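Local coordinates for protein FimX (Pseudomonas aeruginosa PAO1, PDB 3HV8) that carries an EAL-family domain, an alpha/beta barrel-type fold, and holds the ligand C2E in a pocket of the barrel, at residues R34-P39 with P255-D260; P119-W124 with K156-G161; E231-L236 with G249-G254. One frame throughout, in Å; residues are numbered along the deposited sequence. Where two conformers were deposited one is given.

Interaction 1: residues R34-P39 with P255-D260; sequences RLLFQP and PSQAMD. With C2E (9,9'-[(2R,3R,3aS,5S,7aR,9R,10R,10aS,12S,14aR)-3,5,10,12-tetrahydroxy-5,12-dioxidooctahydro-2H,7H-difuro[3,2-d:3',2'-j][1,3,7,9,2,8]tetraoxadiphosphacyclododecine-2,9-diyl]bis(2-amino-1,9-dihydro-6H-purin-6-one)), chain B.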
loop_
_atom_site.group_PDB
_atom_site.type_symbol
_atom_site.label_atom_id
_atom_site.label_comp_id
_atom_site.label_asym_id
_atom_site.label_seq_id
_atom_site.Cartn_x
_atom_site.Cartn_y
_atom_site.Cartn_z
ATOM N N ARG A 34 11.094 -10.252 -6.353
ATOM C CA ARG A 34 9.972 -10.396 -7.257
ATOM C C ARG A 34 8.820 -9.541 -6.739
ATOM O O ARG A 34 8.551 -9.521 -5.534
ATOM C CB ARG A 34 9.550 -11.853 -7.330
ATOM C CG ARG A 34 8.283 -12.100 -8.132
ATOM C CD ARG A 34 8.026 -13.591 -8.292
ATOM N NE ARG A 34 9.129 -14.239 -8.997
ATOM C CZ ARG A 34 9.473 -15.513 -8.844
ATOM N NH1 ARG A 34 10.496 -16.005 -9.534
ATOM N NH2 ARG A 34 8.803 -16.294 -8.007
ATOM N N LEU A 35 8.141 -8.835 -7.638
ATOM C CA LEU A 35 6.908 -8.138 -7.283
ATOM C C LEU A 35 5.692 -9.020 -7.540
ATOM O O LEU A 35 5.562 -9.639 -8.611
ATOM C CB LEU A 35 6.772 -6.843 -8.077
ATOM C CG LEU A 35 7.900 -5.836 -7.888
ATOM C CD1 LEU A 35 7.652 -4.565 -8.673
ATOM C CD2 LEU A 35 8.098 -5.526 -6.404
ATOM N N LEU A 36 4.791 -9.068 -6.560
ATOM C CA LEU A 36 3.472 -9.647 -6.745
ATOM C C LEU A 36 2.437 -8.517 -6.711
ATOM O O LEU A 36 2.709 -7.422 -6.200
ATOM C CB LEU A 36 3.165 -10.660 -5.643
ATOM C CG LEU A 36 4.222 -11.738 -5.399
ATOM C CD1 LEU A 36 3.751 -12.645 -4.254
ATOM C CD2 LEU A 36 4.480 -12.541 -6.685
ATOM N N PHE A 37 1.248 -8.808 -7.234
ATOM C CA PHE A 37 0.196 -7.824 -7.437
ATOM C C PHE A 37 -1.102 -8.382 -6.920
ATOM O O PHE A 37 -1.476 -9.500 -7.263
ATOM C CB PHE A 37 0.094 -7.506 -8.928
ATOM C CG PHE A 37 1.390 -7.028 -9.514
ATOM C CD1 PHE A 37 1.743 -5.691 -9.446
ATOM C CD2 PHE A 37 2.270 -7.923 -10.100
ATOM C CE1 PHE A 37 2.953 -5.249 -9.951
ATOM C CE2 PHE A 37 3.481 -7.489 -10.612
ATOM C CZ PHE A 37 3.818 -6.148 -10.541
ATOM N N GLN A 38 -1.784 -7.627 -6.067
ATOM C CA GLN A 38 -3.078 -8.063 -5.559
ATOM C C GLN A 38 -4.132 -7.023 -5.887
ATOM O O GLN A 38 -4.042 -5.879 -5.441
ATOM C CB GLN A 38 -3.029 -8.333 -4.051
ATOM C CG GLN A 38 -4.364 -8.867 -3.530
ATOM C CD GLN A 38 -4.339 -9.246 -2.074
ATOM O OE1 GLN A 38 -3.493 -8.787 -1.300
ATOM N NE2 GLN A 38 -5.276 -10.105 -1.678
ATOM N N PRO A 39 -5.153 -7.411 -6.657
ATOM C CA PRO A 39 -6.112 -6.405 -7.128
ATOM C C PRO A 39 -6.912 -5.800 -5.986
ATOM O O PRO A 39 -7.195 -6.459 -4.976
ATOM C CB PRO A 39 -7.022 -7.199 -8.084
ATOM C CG PRO A 39 -6.906 -8.611 -7.594
ATOM C CD PRO A 39 -5.459 -8.759 -7.172
ATOM N N PRO A 255 -2.321 -12.354 -3.933
ATOM C CA PRO A 255 -1.190 -11.796 -4.684
ATOM C C PRO A 255 -0.732 -12.744 -5.786
ATOM O O PRO A 255 -0.681 -13.948 -5.536
ATOM C CB PRO A 255 -0.103 -11.650 -3.614
ATOM C CG PRO A 255 -0.857 -11.544 -2.313
ATOM C CD PRO A 255 -2.037 -12.455 -2.489
ATOM N N SER A 256 -0.423 -12.220 -6.971
ATOM C CA SER A 256 0.000 -13.041 -8.108
ATOM C C SER A 256 1.092 -12.337 -8.896
ATOM O O SER A 256 1.179 -11.109 -8.890
ATOM C CB SER A 256 -1.200 -13.312 -9.023
ATOM O OG SER A 256 -0.776 -13.809 -10.284
ATOM N N GLN A 257 1.920 -13.111 -9.596
ATOM C CA GLN A 257 2.997 -12.543 -10.401
ATOM C C GLN A 257 2.477 -11.729 -11.580
ATOM O O GLN A 257 3.217 -10.929 -12.167
ATOM C CB GLN A 257 3.903 -13.649 -10.942
ATOM C CG GLN A 257 5.149 -13.911 -10.124
ATOM C CD GLN A 257 6.100 -14.876 -10.812
ATOM O OE1 GLN A 257 6.865 -14.492 -11.701
ATOM N NE2 GLN A 257 6.062 -16.136 -10.396
ATOM N N ALA A 258 1.216 -11.943 -11.929
ATOM C CA ALA A 258 0.643 -11.291 -13.097
ATOM C C ALA A 258 -0.517 -10.371 -12.750
ATOM O O ALA A 258 -1.302 -10.648 -11.839
ATOM C CB ALA A 258 0.198 -12.335 -14.123
ATOM N N MET A 259 -0.621 -9.276 -13.495
ATOM C CA MET A 259 -1.794 -8.416 -13.433
ATOM C C MET A 259 -2.809 -8.836 -14.491
ATOM O O MET A 259 -2.895 -8.226 -15.557
ATOM C CB MET A 259 -1.405 -6.953 -13.645
ATOM C CG MET A 259 -0.702 -6.316 -12.446
ATOM S SD MET A 259 -0.202 -4.600 -12.756
ATOM C CE MET A 259 1.328 -4.849 -13.649
ATOM N N ASP A 260 -3.571 -9.882 -14.200
ATOM C CA ASP A 260 -4.586 -10.329 -15.156
ATOM C C ASP A 260 -5.962 -10.533 -14.530
ATOM O O ASP A 260 -6.753 -11.358 -14.985
ATOM C CB ASP A 260 -4.126 -11.560 -15.965
ATOM C CG ASP A 260 -3.472 -12.626 -15.111
ATOM O OD1 ASP A 260 -3.674 -12.621 -13.882
ATOM O OD2 ASP A 260 -2.757 -13.481 -15.676
HETATM P P1 C2E B . 0.385 -5.343 4.807
HETATM O O2P C2E B . -0.585 -4.082 4.958
HETATM O O1P C2E B . 0.101 -6.225 5.957
HETATM O "O5'" C2E B . 0.084 -6.262 3.540
HETATM C "C5'" C2E B . -0.996 -7.210 3.649
HETATM C "C4'" C2E B . -0.535 -8.635 4.025
HETATM O "O4'" C2E B . -1.691 -9.507 4.030
HETATM C "C3'" C2E B . 0.328 -9.108 2.863
HETATM O "O3'" C2E B . 1.400 -9.919 3.368
HETATM C "C2'" C2E B . -0.649 -9.894 1.956
HETATM O "O2'" C2E B . -0.029 -10.927 1.213
HETATM C "C1'" C2E B . -1.599 -10.480 3.000
HETATM N N9 C2E B . -2.938 -10.773 2.514
HETATM C C8 C2E B . -3.534 -10.295 1.370
HETATM N N7 C2E B . -4.803 -10.634 1.361
HETATM C C5 C2E B . -5.068 -11.360 2.486
HETATM C C6 C2E B . -6.231 -11.982 2.993
HETATM O O6 C2E B . -7.328 -11.907 2.436
HETATM N N1 C2E B . -6.103 -12.646 4.151
HETATM C C2 C2E B . -4.916 -12.725 4.811
HETATM N N2 C2E B . -4.866 -13.418 5.993
HETATM N N3 C2E B . -3.828 -12.153 4.352
HETATM C C4 C2E B . -3.881 -11.466 3.210
HETATM P P11 C2E B . 2.868 -9.639 2.772
HETATM O O21 C2E B . 3.849 -10.690 3.413
HETATM O O11 C2E B . 2.846 -9.611 1.295
HETATM O O5A C2E B . 3.215 -8.169 3.255
HETATM C C5A C2E B . 3.311 -7.904 4.661
HETATM C C4A C2E B . 3.815 -6.484 4.907
HETATM O O4A C2E B . 5.123 -6.341 4.332
HETATM C C3A C2E B . 2.976 -5.385 4.252
HETATM O O3A C2E B . 1.894 -4.957 5.070
HETATM C C2A C2E B . 3.995 -4.245 4.200
HETATM O O2A C2E B . 4.158 -3.661 5.504
HETATM C C1A C2E B . 5.294 -5.004 3.906
HETATM N N91 C2E B . 5.527 -4.996 2.467
HETATM C C81 C2E B . 5.103 -5.893 1.528
HETATM N N71 C2E B . 5.540 -5.508 0.360
HETATM C C51 C2E B . 6.318 -4.393 0.501
HETATM C C61 C2E B . 7.070 -3.568 -0.360
HETATM O O61 C2E B . 7.067 -3.693 -1.591
HETATM N N11 C2E B . 7.730 -2.538 0.232
HETATM C C21 C2E B . 7.691 -2.299 1.579
HETATM N N21 C2E B . 8.350 -1.216 2.086
HETATM N N31 C2E B . 6.978 -3.039 2.387
HETATM C C41 C2E B . 6.316 -4.079 1.868
#
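Phe37 turns its CG away from its own carbonyl carbon (chi1 -56°), and the chain of Met259 bends at chi3 (-82°), which together lay the thioether over one face of the ring. This is a Met-aromatic contact, with Met259 SD 4.4 Å from the centroid of the Phe37 ring, and Met259 CG adds a CH-pi contact to the same face. In the EAL barrel it fastens strand 33-42 to the tail that follows strand 246-247. The backbones meet as a single antiparallel hydrogen-bonded pair: Phe37 N donates to Ser256 O (2.8 Å), and Ser256 N returns a bond to Phe37 O (2.9 Å). Leu36 and Gln38 bond by their backbones to strand 49-58 instead, so strand 33-42 is gripped from two flanks. An ST turn begins at the bridge residue itself, Ser256 OG accepting from Ala258 N.

Toward the outside, the amide of Gln257 stacks on the Arg34 guanidinium with their planes 6° apart, and Arg34 CD approaches Gln257 CD to 3.4 Å. The charge itself is engaged by a salt bridge to Glu64. On the ligand side, Leu36 CB packs against Pro255 CB at 4.0 Å. The extended chain of Gln38 runs past the Pro255 ring, and its NE2 donates to C2E N7 at 3.1 Å while also bonding the backbone oxygen of Gln253.

Interaction 2: residues P119-W124 with K156-G161; sequences PGLLPW and KQLTQG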
loop_
_atom_site.group_PDB
_atom_site.type_symbol
_atom_site.label_atom_id
_atom_site.label_comp_id
_atom_site.label_asym_id
_atom_site.label_seq_id
_atom_site.Cartn_x
_atom_site.Cartn_y
_atom_site.Cartn_z
ATOM N N PRO A 119 15.255 12.613 2.720
ATOM C CA PRO A 119 15.045 13.860 1.973
ATOM C C PRO A 119 15.358 13.699 0.485
ATOM O O PRO A 119 14.994 14.550 -0.321
ATOM C CB PRO A 119 16.057 14.811 2.622
ATOM C CG PRO A 119 17.112 13.898 3.164
ATOM C CD PRO A 119 16.318 12.765 3.727
ATOM N N GLY A 120 16.020 12.610 0.113
ATOM C CA GLY A 120 16.331 12.379 -1.286
ATOM C C GLY A 120 15.239 11.685 -2.087
ATOM O O GLY A 120 15.318 11.597 -3.309
ATOM N N LEU A 121 14.212 11.188 -1.397
ATOM C CA LEU A 121 13.194 10.400 -2.072
ATOM C C LEU A 121 12.422 11.224 -3.107
ATOM O O LEU A 121 12.290 10.817 -4.260
ATOM C CB LEU A 121 12.242 9.755 -1.056
ATOM C CG LEU A 121 11.043 9.033 -1.688
ATOM C CD1 LEU A 121 11.485 7.880 -2.573
ATOM C CD2 LEU A 121 10.056 8.551 -0.619
ATOM N N LEU A 122 11.915 12.379 -2.688
ATOM C CA LEU A 122 11.130 13.219 -3.591
ATOM C C LEU A 122 11.905 13.670 -4.834
ATOM O O LEU A 122 11.422 13.497 -5.953
ATOM C CB LEU A 122 10.533 14.422 -2.850
ATOM C CG LEU A 122 9.346 14.154 -1.923
ATOM C CD1 LEU A 122 9.020 15.414 -1.138
ATOM C CD2 LEU A 122 8.142 13.684 -2.717
ATOM N N PRO A 123 13.108 14.251 -4.648
ATOM C CA PRO A 123 13.891 14.640 -5.826
ATOM C C PRO A 123 14.116 13.455 -6.767
ATOM O O PRO A 123 13.968 13.599 -7.978
ATOM C CB PRO A 123 15.227 15.107 -5.226
ATOM C CG PRO A 123 14.902 15.536 -3.853
ATOM C CD PRO A 123 13.792 14.608 -3.394
ATOM N N TRP A 124 14.450 12.288 -6.219
ATOM C CA TRP A 124 14.685 11.117 -7.052
ATOM C C TRP A 124 13.413 10.647 -7.756
ATOM O O TRP A 124 13.431 10.300 -8.930
ATOM C CB TRP A 124 15.280 9.976 -6.220
ATOM C CG TRP A 124 15.338 8.666 -6.968
ATOM C CD1 TRP A 124 16.330 8.247 -7.807
ATOM C CD2 TRP A 124 14.361 7.606 -6.944
ATOM N NE1 TRP A 124 16.033 7.002 -8.308
ATOM C CE2 TRP A 124 14.832 6.585 -7.796
ATOM C CE3 TRP A 124 13.134 7.429 -6.290
ATOM C CZ2 TRP A 124 14.126 5.399 -8.014
ATOM C CZ3 TRP A 124 12.432 6.254 -6.507
ATOM C CH2 TRP A 124 12.924 5.254 -7.363
ATOM N N LYS A 156 3.906 14.396 6.596
ATOM C CA LYS A 156 3.290 15.616 6.081
ATOM C C LYS A 156 4.074 16.153 4.889
ATOM O O LYS A 156 3.522 16.434 3.829
ATOM C CB LYS A 156 3.220 16.661 7.189
ATOM C CG LYS A 156 2.781 18.034 6.697
ATOM C CD LYS A 156 2.631 19.006 7.863
ATOM C CE LYS A 156 2.229 20.386 7.365
ATOM N NZ LYS A 156 1.783 21.271 8.470
ATOM N N GLN A 157 5.380 16.292 5.067
ATOM C CA GLN A 157 6.206 16.828 3.999
ATOM C C GLN A 157 6.223 15.917 2.777
ATOM O O GLN A 157 6.119 16.371 1.645
ATOM C CB GLN A 157 7.636 17.052 4.506
ATOM C CG GLN A 157 7.722 18.129 5.575
ATOM C CD GLN A 157 9.063 18.152 6.290
ATOM O OE1 GLN A 157 9.820 17.179 6.253
ATOM N NE2 GLN A 157 9.357 19.262 6.961
ATOM N N LEU A 158 6.339 14.612 3.008
ATOM C CA LEU A 158 6.381 13.691 1.881
ATOM C C LEU A 158 5.072 13.712 1.097
ATOM O O LEU A 158 5.080 13.827 -0.116
ATOM C CB LEU A 158 6.693 12.263 2.332
ATOM C CG LEU A 158 6.586 11.221 1.219
ATOM C CD1 LEU A 158 7.592 11.488 0.120
ATOM C CD2 LEU A 158 6.808 9.829 1.782
ATOM N N THR A 159 3.949 13.620 1.804
ATOM C CA THR A 159 2.659 13.552 1.102
ATOM C C THR A 159 2.310 14.856 0.372
ATOM O O THR A 159 1.734 14.827 -0.705
ATOM C CB THR A 159 1.489 13.075 2.014
ATOM O OG1 THR A 159 1.340 13.949 3.135
ATOM C CG2 THR A 159 1.755 11.656 2.509
ATOM N N GLN A 160 2.727 15.990 0.928
ATOM C CA GLN A 160 2.577 17.264 0.229
ATOM C C GLN A 160 3.427 17.265 -1.049
ATOM O O GLN A 160 2.985 17.693 -2.115
ATOM C CB GLN A 160 2.955 18.430 1.156
ATOM C CG GLN A 160 1.851 18.786 2.157
ATOM C CD GLN A 160 2.291 19.726 3.271
ATOM O OE1 GLN A 160 1.590 19.877 4.273
ATOM N NE2 GLN A 160 3.444 20.359 3.103
ATOM N N GLY A 161 4.640 16.732 -0.949
ATOM C CA GLY A 161 5.496 16.625 -2.118
ATOM C C GLY A 161 4.975 15.663 -3.178
ATOM O O GLY A 161 5.115 15.898 -4.383
#
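Leu122 reaches across to helix 152-164 and lays its branched end over the tip of Leu158 and the backbone of Gly161. Its CD2 methyl lies 3.6 Å from Leu158 CD1, and the same Leu158 methyl is 3.8 Å from Leu122 CG, so the CD1 methyl of Leu158 lies against the CG-CD2 side of Leu122. Farther along the helix, Leu122 CD2 comes to 3.8 Å from Gly161 C, and Leu122 CD1 lies over Gly161 CA at 3.9 Å. This close approach to the main chain is possible because Gly161 has no side chain on the surface facing Leu122. Leu122 was modelled in two conformers, and these separations describe one of them.

Leu121 joins from the neighbouring position, its CD2 meeting Leu158 CD1 at 3.9 Å. Leu121 and Leu158 have nearly the same shape, each with CG anti to the backbone N (chi1 173° in both), and this brings one methyl of each chain to the junction. The EAL domain is an alpha/beta barrel, and the contact joins two helices of its outer layer: helix 121-132 follows strand 105-110, and helix 152-164 follows strand 139-144, the parallel neighbour of that strand. Leu158 also touches the loop residue Leu111 and Leu116 of helix 113-116, while Leu121 touches Ser115 of that helix and Arg85 of helix 80-96.

No hydrogen bond crosses between the two segments. The contact is made by methyl groups against methyls and the backbone of Gly161, so its hold is apolar and non-directional.

Interaction 3: residues E231-L236 with G249-G254; sequences ESASVL and GYYLQG. With C2E (9,9'-[(2R,3R,3aS,5S,7aR,9R,10R,10aS,12S,14aR)-3,5,10,12-tetrahydroxy-5,12-dioxidooctahydro-2H,7H-difuro[3,2-d:3',2'-j][1,3,7,9,2,8]tetraoxadiphosphacyclododecine-2,9-diyl]bis(2-amino-1,9-dihydro-6H-purin-6-one)), chain B.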
loop_
_atom_site.group_PDB
_atom_site.type_symbol
_atom_site.label_atom_id
_atom_site.label_comp_id
_atom_site.label_asym_id
_atom_site.label_seq_id
_atom_site.Cartn_x
_atom_site.Cartn_y
_atom_site.Cartn_z
ATOM N N GLU A 231 -12.234 -12.608 2.999
ATOM C CA GLU A 231 -12.033 -14.031 2.726
ATOM C C GLU A 231 -13.335 -14.810 2.622
ATOM O O GLU A 231 -13.299 -16.036 2.501
ATOM C CB GLU A 231 -11.153 -14.668 3.799
ATOM C CG GLU A 231 -9.784 -13.978 3.944
ATOM C CD GLU A 231 -8.795 -14.800 4.744
ATOM O OE1 GLU A 231 -7.924 -14.201 5.408
ATOM O OE2 GLU A 231 -8.892 -16.045 4.716
ATOM N N SER A 232 -14.469 -14.114 2.654
ATOM C CA SER A 232 -15.782 -14.776 2.662
ATOM C C SER A 232 -16.859 -13.910 2.019
ATOM O O SER A 232 -16.752 -12.680 2.004
ATOM C CB SER A 232 -16.216 -15.133 4.088
ATOM O OG SER A 232 -16.453 -13.991 4.892
ATOM N N ALA A 233 -17.903 -14.559 1.511
ATOM C CA ALA A 233 -19.047 -13.859 0.933
ATOM C C ALA A 233 -19.781 -12.994 1.952
ATOM O O ALA A 233 -20.215 -11.884 1.624
ATOM C CB ALA A 233 -20.010 -14.862 0.301
ATOM N N SER A 234 -19.923 -13.484 3.184
ATOM C CA SER A 234 -20.595 -12.709 4.224
ATOM C C SER A 234 -19.851 -11.408 4.495
ATOM O O SER A 234 -20.458 -10.365 4.728
ATOM C CB SER A 234 -20.749 -13.515 5.523
ATOM O OG SER A 234 -19.516 -13.634 6.216
ATOM N N VAL A 235 -18.523 -11.480 4.491
ATOM C CA VAL A 235 -17.747 -10.276 4.726
ATOM C C VAL A 235 -17.823 -9.331 3.524
ATOM O O VAL A 235 -18.047 -8.132 3.706
ATOM C CB VAL A 235 -16.295 -10.594 5.125
ATOM C CG1 VAL A 235 -15.467 -9.326 5.103
ATOM C CG2 VAL A 235 -16.281 -11.210 6.522
ATOM N N LEU A 236 -17.677 -9.874 2.319
ATOM C CA LEU A 236 -17.858 -9.076 1.100
ATOM C C LEU A 236 -19.198 -8.344 1.137
ATOM O O LEU A 236 -19.268 -7.132 0.941
ATOM C CB LEU A 236 -17.718 -9.931 -0.159
ATOM C CG LEU A 236 -17.568 -9.176 -1.491
ATOM C CD1 LEU A 236 -17.023 -10.092 -2.568
ATOM C CD2 LEU A 236 -18.865 -8.524 -1.951
ATOM N N GLY A 249 -8.801 -8.945 -0.905
ATOM C CA GLY A 249 -8.652 -10.144 -0.098
ATOM C C GLY A 249 -8.495 -11.394 -0.923
ATOM O O GLY A 249 -8.692 -11.384 -2.138
ATOM N N TYR A 250 -8.105 -12.473 -0.253
ATOM C CA TYR A 250 -7.984 -13.770 -0.904
ATOM C C TYR A 250 -9.272 -14.187 -1.625
ATOM O O TYR A 250 -9.216 -14.866 -2.649
ATOM C CB TYR A 250 -7.585 -14.847 0.116
ATOM C CG TYR A 250 -6.185 -14.737 0.676
ATOM C CD1 TYR A 250 -5.887 -15.225 1.944
ATOM C CD2 TYR A 250 -5.154 -14.154 -0.057
ATOM C CE1 TYR A 250 -4.602 -15.130 2.468
ATOM C CE2 TYR A 250 -3.871 -14.058 0.460
ATOM C CZ TYR A 250 -3.599 -14.551 1.718
ATOM O OH TYR A 250 -2.321 -14.453 2.234
ATOM N N TYR A 251 -10.421 -13.794 -1.083
ATOM C CA TYR A 251 -11.718 -14.144 -1.685
ATOM C C TYR A 251 -11.865 -13.591 -3.106
ATOM O O TYR A 251 -12.473 -14.227 -3.969
ATOM C CB TYR A 251 -12.884 -13.672 -0.814
ATOM C CG TYR A 251 -14.211 -14.331 -1.146
ATOM C CD1 TYR A 251 -15.165 -13.676 -1.917
ATOM C CD2 TYR A 251 -14.506 -15.608 -0.681
ATOM C CE1 TYR A 251 -16.382 -14.281 -2.220
ATOM C CE2 TYR A 251 -15.722 -16.223 -0.978
ATOM C CZ TYR A 251 -16.653 -15.551 -1.745
ATOM O OH TYR A 251 -17.860 -16.159 -2.037
ATOM N N LEU A 252 -11.303 -12.410 -3.345
ATOM C CA LEU A 252 -11.324 -11.799 -4.668
ATOM C C LEU A 252 -10.180 -12.336 -5.520
ATOM O O LEU A 252 -10.399 -12.881 -6.605
ATOM C CB LEU A 252 -11.243 -10.273 -4.547
ATOM C CG LEU A 252 -12.386 -9.706 -3.703
ATOM C CD1 LEU A 252 -12.087 -8.296 -3.229
ATOM C CD2 LEU A 252 -13.692 -9.754 -4.497
ATOM N N GLN A 253 -8.956 -12.176 -5.023
ATOM C CA GLN A 253 -7.780 -12.783 -5.629
ATOM C C GLN A 253 -6.610 -12.517 -4.702
ATOM O O GLN A 253 -6.474 -11.405 -4.187
ATOM C CB GLN A 253 -7.468 -12.227 -7.017
ATOM C CG GLN A 253 -6.410 -13.075 -7.739
ATOM C CD GLN A 253 -5.648 -12.325 -8.812
ATOM O OE1 GLN A 253 -4.507 -11.906 -8.599
ATOM N NE2 GLN A 253 -6.273 -12.139 -9.963
ATOM N N GLY A 254 -5.766 -13.517 -4.480
ATOM C CA GLY A 254 -4.555 -13.310 -3.699
ATOM C C GLY A 254 -3.470 -12.673 -4.549
ATOM O O GLY A 254 -3.669 -12.458 -5.751
HETATM P P1 C2E B . 0.385 -5.343 4.807
HETATM O O2P C2E B . -0.585 -4.082 4.958
HETATM O O1P C2E B . 0.101 -6.225 5.957
HETATM O "O5'" C2E B . 0.084 -6.262 3.540
HETATM C "C5'" C2E B . -0.996 -7.210 3.649
HETATM C "C4'" C2E B . -0.535 -8.635 4.025
HETATM O "O4'" C2E B . -1.691 -9.507 4.030
HETATM C "C3'" C2E B . 0.328 -9.108 2.863
HETATM O "O3'" C2E B . 1.400 -9.919 3.368
HETATM C "C2'" C2E B . -0.649 -9.894 1.956
HETATM O "O2'" C2E B . -0.029 -10.927 1.213
HETATM C "C1'" C2E B . -1.599 -10.480 3.000
HETATM N N9 C2E B . -2.938 -10.773 2.514
HETATM C C8 C2E B . -3.534 -10.295 1.370
HETATM N N7 C2E B . -4.803 -10.634 1.361
HETATM C C5 C2E B . -5.068 -11.360 2.486
HETATM C C6 C2E B . -6.231 -11.982 2.993
HETATM O O6 C2E B . -7.328 -11.907 2.436
HETATM N N1 C2E B . -6.103 -12.646 4.151
HETATM C C2 C2E B . -4.916 -12.725 4.811
HETATM N N2 C2E B . -4.866 -13.418 5.993
HETATM N N3 C2E B . -3.828 -12.153 4.352
HETATM C C4 C2E B . -3.881 -11.466 3.210
HETATM P P11 C2E B . 2.868 -9.639 2.772
HETATM O O21 C2E B . 3.849 -10.690 3.413
HETATM O O11 C2E B . 2.846 -9.611 1.295
HETATM O O5A C2E B . 3.215 -8.169 3.255
HETATM C C5A C2E B . 3.311 -7.904 4.661
HETATM C C4A C2E B . 3.815 -6.484 4.907
HETATM O O4A C2E B . 5.123 -6.341 4.332
HETATM C C3A C2E B . 2.976 -5.385 4.252
HETATM O O3A C2E B . 1.894 -4.957 5.070
HETATM C C2A C2E B . 3.995 -4.245 4.200
HETATM O O2A C2E B . 4.158 -3.661 5.504
HETATM C C1A C2E B . 5.294 -5.004 3.906
HETATM N N91 C2E B . 5.527 -4.996 2.467
HETATM C C81 C2E B . 5.103 -5.893 1.528
HETATM N N71 C2E B . 5.540 -5.508 0.360
HETATM C C51 C2E B . 6.318 -4.393 0.501
HETATM C C61 C2E B . 7.070 -3.568 -0.360
HETATM O O61 C2E B . 7.067 -3.693 -1.591
HETATM N N11 C2E B . 7.730 -2.538 0.232
HETATM C C21 C2E B . 7.691 -2.299 1.579
HETATM N N21 C2E B . 8.350 -1.216 2.086
HETATM N N31 C2E B . 6.978 -3.039 2.387
HETATM C C41 C2E B . 6.316 -4.079 1.868
#
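Tyr251 lies flat against a piece of main chain: one face of its ring covers the peptide joining Ser232 to Ala233. Ser232 C sits 3.8 Å above the ring plane, over its centre, and Ala233 N lies 3.6 Å above the plane nearer the rim. The ring gets there because its CG is anti to the backbone N (chi1 -163°), which, with CB already directed at 231-236, swings it over the Ser232-Ala233 peptide. At its far end, Tyr251 OH touches Ala233 CB at 3.4 Å, while Leu236, crossing Tyr251 at about a right angle, brings CD1 to 4.1 Å from Tyr251 CD1.

The peptide beneath the ring begins helix 233-242, where Ser232 is the N-cap and its OG accepts from Val235 N. In this EAL barrel the helix leads into strand 246-247, and residues 249-254 form the loop that follows, folding back onto the helix start.

At the other end of the contact, Glu231 and Tyr250 run side by side in the same direction and meet the same guanine of C2E. Glu231 OE1 takes a nearly straight bond from C2E N1 (2.7 Å, 162° at the hydrogen) and a weak one from C2E N2. Tyr250 N donates to C2E O6 at 2.9 Å, so the carboxylate and the loop backbone together read the base edge. The Tyr250 ring lies over the base, with C2E C6 3.4 Å above its centre.

Overall arrangement
Interactions 1 and 3 are neighbours, with centres 16 Å apart, and both touch C2E: residues 249-254 run directly into 255-260, so one continuous tail serves both contacts. At their junction Pro255 CD packs on Tyr250 CE2 at 3.8 Å, and the two contacts address different atoms of the same guanine. Along the chain, interactions 2 and 3 both nest inside the long loop that interaction 1 closes. Interaction 2 stands apart, its centre 27 Å from that of interaction 1 and 35 Å from that of interaction 3, on the opposite side of the chain's centre from the latter. It touches neither, although the Leu121 side chain lies about 10 Å from C2E.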